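Oxidored_FMN domain-containing protein ([Pseudomonas] geniculata N1, PDB 6L6J) is the 6-hydroxypseudooxynicotine amine oxidase HisD, which carries FMN and a [4Fe-4S] cluster and probably oxidises its substrate at the flavin. Local coordinates at residues Leu58-Ile63 / Leu72-Met77; Glu65-Ala70 / Leu104-Ala109; Ala30-Met35 / Ala352-Ser357. One frame throughout, in Å; residues are numbered along the deposited sequence.

Contact 1 (Leu58-Ile63 / Leu72-Met77); sequences LEETMI and LPDPRM. With FMN (flavin mononucleotide), chain B; SO4 (sulfate ion), chain G.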
loop_
_atom_site.group_PDB
_atom_site.type_symbol
_atom_site.label_atom_id
_atom_site.label_comp_id
_atom_site.label_asym_id
_atom_site.label_seq_id
_atom_site.Cartn_x
_atom_site.Cartn_y
_atom_site.Cartn_z
ATOM N N LEU A 58 -1.901 4.596 -16.125
ATOM C CA LEU A 58 -2.451 5.677 -15.267
ATOM C C LEU A 58 -3.683 5.123 -14.576
ATOM O O LEU A 58 -4.340 4.234 -15.170
ATOM C CB LEU A 58 -2.735 6.934 -16.088
ATOM C CG LEU A 58 -1.726 8.051 -15.856
ATOM C CD1 LEU A 58 -0.300 7.533 -15.961
ATOM C CD2 LEU A 58 -1.960 9.211 -16.821
ATOM N N GLU A 59 -3.906 5.616 -13.355
ATOM C CA GLU A 59 -4.967 5.198 -12.404
ATOM C C GLU A 59 -6.335 5.648 -12.943
ATOM O O GLU A 59 -6.399 6.152 -14.101
ATOM C CB GLU A 59 -4.685 5.804 -11.026
ATOM C CG GLU A 59 -4.763 7.330 -10.971
ATOM C CD GLU A 59 -3.424 8.068 -10.890
ATOM O OE1 GLU A 59 -2.514 7.717 -11.681
ATOM O OE2 GLU A 59 -3.291 9.023 -10.048
ATOM N N GLU A 60 -7.387 5.485 -12.131
ATOM C CA GLU A 60 -8.785 5.841 -12.504
ATOM C C GLU A 60 -8.789 7.253 -13.100
ATOM O O GLU A 60 -8.473 8.188 -12.394
ATOM C CB GLU A 60 -9.754 5.670 -11.334
ATOM C CG GLU A 60 -9.357 6.366 -10.040
ATOM C CD GLU A 60 -10.461 6.305 -8.993
ATOM O OE1 GLU A 60 -11.354 5.393 -9.100
ATOM O OE2 GLU A 60 -10.446 7.167 -8.083
ATOM N N THR A 61 -9.054 7.368 -14.398
ATOM C CA THR A 61 -9.007 8.649 -15.144
ATOM C C THR A 61 -10.441 9.079 -15.462
ATOM O O THR A 61 -11.082 8.427 -16.313
ATOM C CB THR A 61 -8.129 8.490 -16.385
ATOM O OG1 THR A 61 -6.832 8.224 -15.857
ATOM C CG2 THR A 61 -8.143 9.700 -17.291
ATOM N N MET A 62 -10.932 10.107 -14.787
ATOM C CA MET A 62 -12.382 10.406 -14.733
ATOM C C MET A 62 -12.869 10.838 -16.116
ATOM O O MET A 62 -12.277 11.784 -16.684
ATOM C CB MET A 62 -12.651 11.509 -13.707
ATOM C CG MET A 62 -12.236 11.087 -12.308
ATOM S SD MET A 62 -13.169 9.650 -11.745
ATOM C CE MET A 62 -12.003 8.322 -11.921
ATOM N N ILE A 63 -13.941 10.222 -16.610
ATOM C CA ILE A 63 -14.487 10.492 -17.976
ATOM C C ILE A 63 -15.526 11.623 -17.993
ATOM O O ILE A 63 -15.990 11.946 -19.095
ATOM C CB ILE A 63 -15.067 9.206 -18.579
ATOM C CG1 ILE A 63 -16.334 8.747 -17.856
ATOM C CG2 ILE A 63 -14.005 8.126 -18.597
ATOM C CD1 ILE A 63 -17.176 7.800 -18.673
ATOM N N LEU A 72 -9.697 13.064 -3.223
ATOM C CA LEU A 72 -8.556 12.363 -3.889
ATOM C C LEU A 72 -8.291 12.983 -5.270
ATOM O O LEU A 72 -9.173 13.011 -6.126
ATOM C CB LEU A 72 -8.867 10.861 -3.987
ATOM C CG LEU A 72 -7.911 10.017 -4.839
ATOM C CD1 LEU A 72 -6.487 10.045 -4.292
ATOM C CD2 LEU A 72 -8.407 8.588 -4.976
ATOM N N PRO A 73 -7.088 13.540 -5.535
ATOM C CA PRO A 73 -6.761 14.049 -6.862
ATOM C C PRO A 73 -6.395 12.928 -7.849
ATOM O O PRO A 73 -5.459 12.203 -7.564
ATOM C CB PRO A 73 -5.571 14.992 -6.634
ATOM C CG PRO A 73 -4.955 14.558 -5.331
ATOM C CD PRO A 73 -6.002 13.761 -4.575
ATOM N N ASP A 74 -7.128 12.862 -8.967
ATOM C CA ASP A 74 -7.034 11.847 -10.043
ATOM C C ASP A 74 -6.726 12.517 -11.377
ATOM O O ASP A 74 -6.999 13.704 -11.547
ATOM C CB ASP A 74 -8.353 11.095 -10.216
ATOM C CG ASP A 74 -8.538 9.999 -9.201
ATOM O OD1 ASP A 74 -7.515 9.665 -8.540
ATOM O OD2 ASP A 74 -9.701 9.493 -9.081
ATOM N N PRO A 75 -6.196 11.776 -12.375
ATOM C CA PRO A 75 -6.193 12.241 -13.758
ATOM C C PRO A 75 -7.627 12.446 -14.248
ATOM O O PRO A 75 -8.509 11.814 -13.710
ATOM C CB PRO A 75 -5.538 11.109 -14.560
ATOM C CG PRO A 75 -4.748 10.358 -13.534
ATOM C CD PRO A 75 -5.528 10.484 -12.236
ATOM N N ARG A 76 -7.804 13.306 -15.248
ATOM C CA ARG A 76 -9.122 13.595 -15.874
ATOM C C ARG A 76 -8.977 13.587 -17.400
ATOM O O ARG A 76 -7.949 14.063 -17.918
ATOM C CB ARG A 76 -9.638 14.952 -15.396
ATOM C CG ARG A 76 -9.812 15.068 -13.886
ATOM C CD ARG A 76 -9.523 16.479 -13.385
ATOM N NE ARG A 76 -10.260 16.766 -12.176
ATOM C CZ ARG A 76 -10.732 17.952 -11.826
ATOM N NH1 ARG A 76 -10.548 19.014 -12.600
ATOM N NH2 ARG A 76 -11.436 18.061 -10.711
ATOM N N MET A 77 -9.986 13.075 -18.092
ATOM C CA MET A 77 -10.019 13.026 -19.570
ATOM C C MET A 77 -11.434 13.388 -20.030
ATOM O O MET A 77 -11.879 12.831 -21.033
ATOM C CB MET A 77 -9.589 11.630 -20.051
ATOM C CG MET A 77 -9.033 11.583 -21.464
ATOM S SD MET A 77 -7.461 12.439 -21.614
ATOM C CE MET A 77 -6.386 11.020 -21.739
HETATM N N1 FMN B . -6.748 -0.376 -8.997
HETATM C C2 FMN B . -7.509 0.306 -9.912
HETATM O O2 FMN B . -8.167 -0.360 -10.717
HETATM N N3 FMN B . -7.564 1.640 -10.019
HETATM C C4 FMN B . -6.849 2.425 -9.196
HETATM O O4 FMN B . -6.904 3.650 -9.293
HETATM C C4A FMN B . -6.011 1.781 -8.147
HETATM N N5 FMN B . -5.270 2.515 -7.282
HETATM C C5A FMN B . -4.466 1.881 -6.399
HETATM C C6 FMN B . -3.645 2.629 -5.559
HETATM C C7 FMN B . -2.813 1.972 -4.675
HETATM C C7M FMN B . -1.996 2.783 -3.745
HETATM C C8 FMN B . -2.757 0.506 -4.634
HETATM C C8M FMN B . -1.887 -0.227 -3.655
HETATM C C9 FMN B . -3.554 -0.246 -5.455
HETATM C C9A FMN B . -4.407 0.376 -6.356
HETATM N N10 FMN B . -5.196 -0.376 -7.238
HETATM C C10 FMN B . -5.992 0.304 -8.127
HETATM C "C1'" FMN B . -5.188 -1.873 -7.255
HETATM C "C2'" FMN B . -3.995 -2.393 -8.033
HETATM O "O2'" FMN B . -4.196 -2.031 -9.388
HETATM C "C3'" FMN B . -3.845 -3.883 -7.949
HETATM O "O3'" FMN B . -4.971 -4.495 -8.579
HETATM C "C4'" FMN B . -3.709 -4.421 -6.525
HETATM O "O4'" FMN B . -2.804 -3.589 -5.761
HETATM C "C5'" FMN B . -3.257 -5.875 -6.524
HETATM O "O5'" FMN B . -1.980 -5.942 -7.136
HETATM P P FMN B . -0.634 -5.909 -6.237
HETATM O O1P FMN B . -0.678 -7.153 -5.378
HETATM O O2P FMN B . 0.440 -5.907 -7.279
HETATM O O3P FMN B . -0.714 -4.619 -5.442
HETATM S S SO4 G . -11.145 22.914 -12.599
HETATM O O1 SO4 G . -10.336 22.788 -13.801
HETATM O O2 SO4 G . -11.809 24.191 -12.586
HETATM O O3 SO4 G . -12.134 21.871 -12.551
HETATM O O4 SO4 G . -10.306 22.815 -11.435
HETATM O O HOH W 1 -4.670 9.517 -7.856
#
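Pro75 sets its ring against the C-terminal part of strand 55-62, where it packs against Glu59 and Thr61. Its CD lies 3.5 Å from Glu59 OE2, the acid chain crossing the ring at about a right angle, while the other oxygen of that carboxylate is engaged in a salt bridge with Arg45. Elsewhere on the ring, Pro75 CB comes within 3.4 Å of Thr61 OG1. This hydroxyl sits beside its own backbone N (chi1 -64°) and donates to Glu59 O; the same rotation sends the Thr61 methyl CG2 to Met77 CB, 3.7 Å away.

Past the proline the contact passes from side chains to backbone. Met62 N donates to Pro75 O at 3.2 Å, and Met77 N returns a nearly straight bond to Met62 O at 3.0 Å. The segments run 87° apart, and the pairing is a single bridge between Met62 and Arg76.

Asp74 meets the strand at Glu60. Its OD2 is 2.6 Å from Glu60 OE2, the two carboxylate planes standing 81° apart, and Met62, its chain bent at chi2 and chi3, brings CE to 3.8 Å from the same Asp74 oxygen. Glu60 OE2 is hydrogen-bonded to His69, and Glu60 N makes a weak hydrogen bond to FMN O4. The whole is a loop folded back on the C-terminal end of the second strand of a TIM barrel, the end at which flavoenzymes of this family hold FMN.

Contact 2 (Glu65-Ala70 / Leu104-Ala109); sequences ETSDHA and LAHAGA
Thr66 and Ser67 meet His106 at its edge and over its face, joining two loops at the C-terminal rim of the TIM barrel: one follows strand 55-62, the other continues from its neighbour, strand 99-105. Three kinds of interaction share the work.

The first is polar. Thr66 OG1 approaches in the ring plane and is hydrogen-bonded to His106 NE2 at 2.8 Å, a pair in which either group could be the donor; the same hydroxyl is also bonded to His64. At the other ring nitrogen, Gly108 N donates to His106 ND1 at 3.2 Å, so the imidazole is gripped at both nitrogens. A further bond, from Ala107 N to Ser67 OG, is plausible but doubtful, since the hydroxyl is less surely placed.

The second is CH-pi. With CG anti to the backbone N (chi1 -166°), the His106 ring presents one face to Ser67, whose CB stands 3.6 Å from the ring centroid and only 6° off its normal. A leucine at His106 is likely to leave the Thr66 hydroxyl and the Gly108 amide without their ring partners and to cost Ser67 the flat surface on which it rests.

The third is van der Waals packing: the Ala107 methyl CB reaches His69 CE1 at 3.6 Å. His69 itself is hydrogen-bonded to Ser110 through NE2 and to Glu60 through ND1.

Beside His69 the loop holds its own shape through an Asx turn, in which Ala70 N donates to Asp68 OD1 at 3.1 Å, meeting it from above the carboxylate plane.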
loop_
_atom_site.group_PDB
_atom_site.type_symbol
_atom_site.label_atom_id
_atom_site.label_comp_id
_atom_site.label_asym_id
_atom_site.label_seq_id
_atom_site.Cartn_x
_atom_site.Cartn_y
_atom_site.Cartn_z
ATOM N N GLU A 65 -17.537 14.983 -15.126
ATOM C CA GLU A 65 -17.638 15.777 -13.858
ATOM C C GLU A 65 -18.512 15.059 -12.804
ATOM O O GLU A 65 -18.336 15.331 -11.574
ATOM C CB GLU A 65 -18.191 17.173 -14.183
ATOM C CG GLU A 65 -17.320 17.969 -15.150
ATOM C CD GLU A 65 -17.654 17.887 -16.643
ATOM O OE1 GLU A 65 -17.873 16.754 -17.167
ATOM O OE2 GLU A 65 -17.692 18.976 -17.296
ATOM N N THR A 66 -19.429 14.198 -13.255
ATOM C CA THR A 66 -20.305 13.355 -12.405
ATOM C C THR A 66 -19.514 12.185 -11.786
ATOM O O THR A 66 -20.135 11.398 -11.016
ATOM C CB THR A 66 -21.498 12.804 -13.206
ATOM O OG1 THR A 66 -21.061 11.990 -14.307
ATOM C CG2 THR A 66 -22.393 13.902 -13.733
ATOM N N SER A 67 -18.216 12.045 -12.093
ATOM C CA SER A 67 -17.378 10.949 -11.550
ATOM C C SER A 67 -16.137 11.497 -10.840
ATOM O O SER A 67 -15.172 11.826 -11.539
ATOM C CB SER A 67 -16.990 9.981 -12.634
ATOM O OG SER A 67 -16.043 9.060 -12.138
ATOM N N ASP A 68 -16.131 11.521 -9.505
ATOM C CA ASP A 68 -14.871 11.674 -8.725
ATOM C C ASP A 68 -14.954 10.987 -7.359
ATOM O O ASP A 68 -16.054 10.605 -6.912
ATOM C CB ASP A 68 -14.464 13.131 -8.564
ATOM C CG ASP A 68 -15.433 14.004 -7.803
ATOM O OD1 ASP A 68 -15.799 13.629 -6.656
ATOM O OD2 ASP A 68 -15.806 15.060 -8.368
ATOM N N HIS A 69 -13.789 10.777 -6.763
ATOM C CA HIS A 69 -13.586 10.330 -5.367
ATOM C C HIS A 69 -12.975 11.503 -4.581
ATOM O O HIS A 69 -12.101 11.252 -3.697
ATOM C CB HIS A 69 -12.724 9.057 -5.363
ATOM C CG HIS A 69 -13.426 7.876 -5.940
ATOM N ND1 HIS A 69 -13.069 7.317 -7.137
ATOM C CD2 HIS A 69 -14.502 7.188 -5.518
ATOM C CE1 HIS A 69 -13.884 6.327 -7.423
ATOM N NE2 HIS A 69 -14.762 6.228 -6.453
ATOM N N ALA A 70 -13.383 12.745 -4.904
ATOM C CA ALA A 70 -12.943 13.966 -4.198
ATOM C C ALA A 70 -13.025 13.707 -2.697
ATOM O O ALA A 70 -14.006 13.165 -2.206
ATOM C CB ALA A 70 -13.780 15.161 -4.578
ATOM N N LEU A 104 -9.527 4.761 -17.992
ATOM C CA LEU A 104 -10.759 5.571 -18.162
ATOM C C LEU A 104 -11.838 4.978 -17.261
ATOM O O LEU A 104 -12.101 3.776 -17.377
ATOM C CB LEU A 104 -11.178 5.558 -19.633
ATOM C CG LEU A 104 -10.286 6.389 -20.559
ATOM C CD1 LEU A 104 -10.908 6.485 -21.949
ATOM C CD2 LEU A 104 -10.032 7.785 -19.987
ATOM N N ALA A 105 -12.398 5.811 -16.382
ATOM C CA ALA A 105 -13.225 5.387 -15.227
ATOM C C ALA A 105 -14.446 6.290 -15.081
ATOM O O ALA A 105 -14.298 7.506 -15.222
ATOM C CB ALA A 105 -12.383 5.434 -13.975
ATOM N N HIS A 106 -15.601 5.705 -14.770
ATOM C CA HIS A 106 -16.784 6.445 -14.256
ATOM C C HIS A 106 -17.248 5.754 -12.976
ATOM O O HIS A 106 -17.581 4.553 -13.059
ATOM C CB HIS A 106 -17.912 6.585 -15.294
ATOM C CG HIS A 106 -18.924 7.591 -14.865
ATOM N ND1 HIS A 106 -19.711 7.406 -13.735
ATOM C CD2 HIS A 106 -19.235 8.813 -15.347
ATOM C CE1 HIS A 106 -20.488 8.454 -13.563
ATOM N NE2 HIS A 106 -20.199 9.346 -14.527
ATOM N N ALA A 107 -17.287 6.498 -11.866
ATOM C CA ALA A 107 -17.316 5.960 -10.492
ATOM C C ALA A 107 -18.742 5.546 -10.104
ATOM O O ALA A 107 -18.909 4.938 -9.051
ATOM C CB ALA A 107 -16.735 6.987 -9.545
ATOM N N GLY A 108 -19.741 5.866 -10.924
ATOM C CA GLY A 108 -21.157 5.641 -10.580
ATOM C C GLY A 108 -21.438 6.016 -9.120
ATOM O O GLY A 108 -21.257 7.189 -8.760
ATOM N N ALA A 109 -21.842 5.040 -8.307
ATOM C CA ALA A 109 -22.348 5.222 -6.930
ATOM C C ALA A 109 -21.243 4.873 -5.923
ATOM O O ALA A 109 -21.561 4.240 -4.902
ATOM C CB ALA A 109 -23.572 4.360 -6.748
HETATM O O HOH W 2 -21.237 8.837 -10.565
#

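Contact 3 (Ala30-Met35 / Ala352-Ser357); sequences ATAMGM and AEVMTS. With FMN (flavin mononucleotide), chain B.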
loop_
_atom_site.group_PDB
_atom_site.type_symbol
_atom_site.label_atom_id
_atom_site.label_comp_id
_atom_site.label_asym_id
_atom_site.label_seq_id
_atom_site.Cartn_x
_atom_site.Cartn_y
_atom_site.Cartn_z
ATOM N N ALA A 30 -3.646 4.383 -8.242
ATOM C CA ALA A 30 -3.696 5.821 -7.899
ATOM C C ALA A 30 -2.423 6.202 -7.161
ATOM O O ALA A 30 -1.911 5.375 -6.396
ATOM C CB ALA A 30 -4.906 6.139 -7.060
ATOM N N THR A 31 -1.952 7.422 -7.394
ATOM C CA THR A 31 -0.757 7.997 -6.720
ATOM C C THR A 31 -1.151 9.198 -5.853
ATOM O O THR A 31 -0.253 9.700 -5.134
ATOM C CB THR A 31 0.301 8.377 -7.766
ATOM O OG1 THR A 31 -0.404 9.000 -8.838
ATOM C CG2 THR A 31 1.097 7.181 -8.241
ATOM N N ALA A 32 -2.417 9.636 -5.936
ATOM C CA ALA A 32 -2.969 10.822 -5.236
ATOM C C ALA A 32 -2.187 12.093 -5.586
ATOM O O ALA A 32 -2.081 12.972 -4.735
ATOM C CB ALA A 32 -2.980 10.586 -3.747
ATOM N N MET A 33 -1.595 12.129 -6.771
ATOM C CA MET A 33 -1.155 13.347 -7.494
ATOM C C MET A 33 -2.076 13.444 -8.706
ATOM O O MET A 33 -2.201 12.403 -9.434
ATOM C CB MET A 33 0.281 13.226 -8.017
ATOM C CG MET A 33 1.224 12.501 -7.106
ATOM S SD MET A 33 2.363 11.448 -8.025
ATOM C CE MET A 33 3.397 10.894 -6.669
ATOM N N GLY A 34 -2.721 14.575 -8.928
ATOM C CA GLY A 34 -3.690 14.667 -10.038
ATOM C C GLY A 34 -3.116 15.486 -11.175
ATOM O O GLY A 34 -1.880 15.436 -11.376
ATOM N N MET A 35 -3.981 16.266 -11.830
ATOM C CA MET A 35 -3.586 17.324 -12.791
ATOM C C MET A 35 -2.974 18.476 -12.002
ATOM O O MET A 35 -2.207 19.274 -12.576
ATOM C CB MET A 35 -4.801 17.819 -13.581
ATOM C CG MET A 35 -5.608 16.678 -14.164
ATOM S SD MET A 35 -4.545 15.390 -14.899
ATOM C CE MET A 35 -4.475 15.990 -16.592
ATOM N N ALA A 352 -2.677 3.570 2.407
ATOM C CA ALA A 352 -3.135 4.405 3.540
ATOM C C ALA A 352 -3.130 5.868 3.105
ATOM O O ALA A 352 -4.157 6.554 3.293
ATOM C CB ALA A 352 -2.277 4.172 4.765
ATOM N N GLU A 353 -2.010 6.334 2.545
ATOM C CA GLU A 353 -1.884 7.752 2.138
ATOM C C GLU A 353 -2.983 7.993 1.116
ATOM O O GLU A 353 -3.811 8.882 1.329
ATOM C CB GLU A 353 -0.482 8.036 1.599
ATOM C CG GLU A 353 0.603 7.984 2.659
ATOM C CD GLU A 353 0.324 8.855 3.873
ATOM O OE1 GLU A 353 0.730 8.450 4.981
ATOM O OE2 GLU A 353 -0.330 9.931 3.715
ATOM N N VAL A 354 -3.040 7.141 0.096
ATOM C CA VAL A 354 -4.010 7.292 -1.033
ATOM C C VAL A 354 -5.434 7.336 -0.462
ATOM O O VAL A 354 -6.252 8.148 -0.958
ATOM C CB VAL A 354 -3.827 6.219 -2.115
ATOM C CG1 VAL A 354 -4.916 6.278 -3.177
ATOM C CG2 VAL A 354 -2.450 6.335 -2.746
ATOM N N MET A 355 -5.730 6.604 0.610
ATOM C CA MET A 355 -7.125 6.655 1.108
ATOM C C MET A 355 -7.380 7.776 2.095
ATOM O O MET A 355 -8.552 7.992 2.383
ATOM C CB MET A 355 -7.638 5.327 1.659
ATOM C CG MET A 355 -8.794 4.934 0.800
ATOM S SD MET A 355 -9.540 3.489 1.272
ATOM C CE MET A 355 -11.075 4.106 1.976
ATOM N N THR A 356 -6.350 8.505 2.501
ATOM C CA THR A 356 -6.471 9.831 3.147
ATOM C C THR A 356 -6.245 10.916 2.089
ATOM O O THR A 356 -5.830 12.040 2.480
ATOM C CB THR A 356 -5.475 9.982 4.302
ATOM O OG1 THR A 356 -4.176 10.075 3.708
ATOM C CG2 THR A 356 -5.555 8.868 5.327
ATOM N N SER A 357 -6.447 10.588 0.802
ATOM C CA SER A 357 -6.329 11.524 -0.355
ATOM C C SER A 357 -5.021 12.323 -0.319
ATOM O O SER A 357 -5.058 13.483 -0.698
ATOM C CB SER A 357 -7.489 12.469 -0.391
ATOM O OG SER A 357 -8.711 11.792 -0.121
HETATM N N1 FMN B . -6.748 -0.376 -8.997
HETATM C C2 FMN B . -7.509 0.306 -9.912
HETATM O O2 FMN B . -8.167 -0.360 -10.717
HETATM N N3 FMN B . -7.564 1.640 -10.019
HETATM C C4 FMN B . -6.849 2.425 -9.196
HETATM O O4 FMN B . -6.904 3.650 -9.293
HETATM C C4A FMN B . -6.011 1.781 -8.147
HETATM N N5 FMN B . -5.270 2.515 -7.282
HETATM C C5A FMN B . -4.466 1.881 -6.399
HETATM C C6 FMN B . -3.645 2.629 -5.559
HETATM C C7 FMN B . -2.813 1.972 -4.675
HETATM C C7M FMN B . -1.996 2.783 -3.745
HETATM C C8 FMN B . -2.757 0.506 -4.634
HETATM C C8M FMN B . -1.887 -0.227 -3.655
HETATM C C9 FMN B . -3.554 -0.246 -5.455
HETATM C C9A FMN B . -4.407 0.376 -6.356
HETATM N N10 FMN B . -5.196 -0.376 -7.238
HETATM C C10 FMN B . -5.992 0.304 -8.127
HETATM C "C1'" FMN B . -5.188 -1.873 -7.255
HETATM C "C2'" FMN B . -3.995 -2.393 -8.033
HETATM O "O2'" FMN B . -4.196 -2.031 -9.388
HETATM C "C3'" FMN B . -3.845 -3.883 -7.949
HETATM O "O3'" FMN B . -4.971 -4.495 -8.579
HETATM C "C4'" FMN B . -3.709 -4.421 -6.525
HETATM O "O4'" FMN B . -2.804 -3.589 -5.761
HETATM C "C5'" FMN B . -3.257 -5.875 -6.524
HETATM O "O5'" FMN B . -1.980 -5.942 -7.136
HETATM P P FMN B . -0.634 -5.909 -6.237
HETATM O O1P FMN B . -0.678 -7.153 -5.378
HETATM O O2P FMN B . 0.440 -5.907 -7.279
HETATM O O3P FMN B . -0.714 -4.619 -5.442
#
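Val354 touches Ala30 with both methyl branches, and one of them also meets the flavin. CG1, anti to the backbone N (chi1 173°), meets the Ala30 methyl CB at 3.9 Å. CG2, beside that N, is placed instead near the dimethylbenzene end of the isoalloxazine, 3.7 Å from FMN C7M, and on the protein side it lies 3.8 Å from Ala30 O. Ala32 directs its methyl at the same helix more loosely, its CB being 4.4 Å from Val354 CG2.

Ala30 is itself a flavin-binding residue: its N lies 2.7 Å from FMN N5, and its CB is 3.6 Å from the same flavin atom. Ala30 thus meets the flavin at N5 and Val354 at the C7M methyl. The valine's helix, 349-355, also carries Cys350 of the [4Fe-4S] cluster and ends in a Schellman motif with Ser357 at positive phi.

Between these two segments the chemistry is chiefly that of methyl groups in van der Waals contact, with the Ala30 carbonyl oxygen beside one of them. Such packing implies fit by shape, not charge, and gives the flavin methyl an apolar neighbour on the helix that leads from the cluster.

Overall arrangement
All three contacts are largely buried, and none is a surface contact, although partly exposed residues such as Arg76 and Ser357 lie at the margins of contacts 1 and 3. Contacts 1 and 2 belong together: they hold neighbouring barrel strands, 55-62 and 99-105, and the same intervening loop supplies a segment to each. Both mix polar bonds with packing, but contact 1 adds backbone pairing where contact 2 relies on a gripped imidazole. Contact 3 lies nearest the centre of the chain and ties the loop after the first barrel strand to the cluster-bearing helix, closing a long loop of chain by apolar packing. Contacts 1 and 3 both touch FMN.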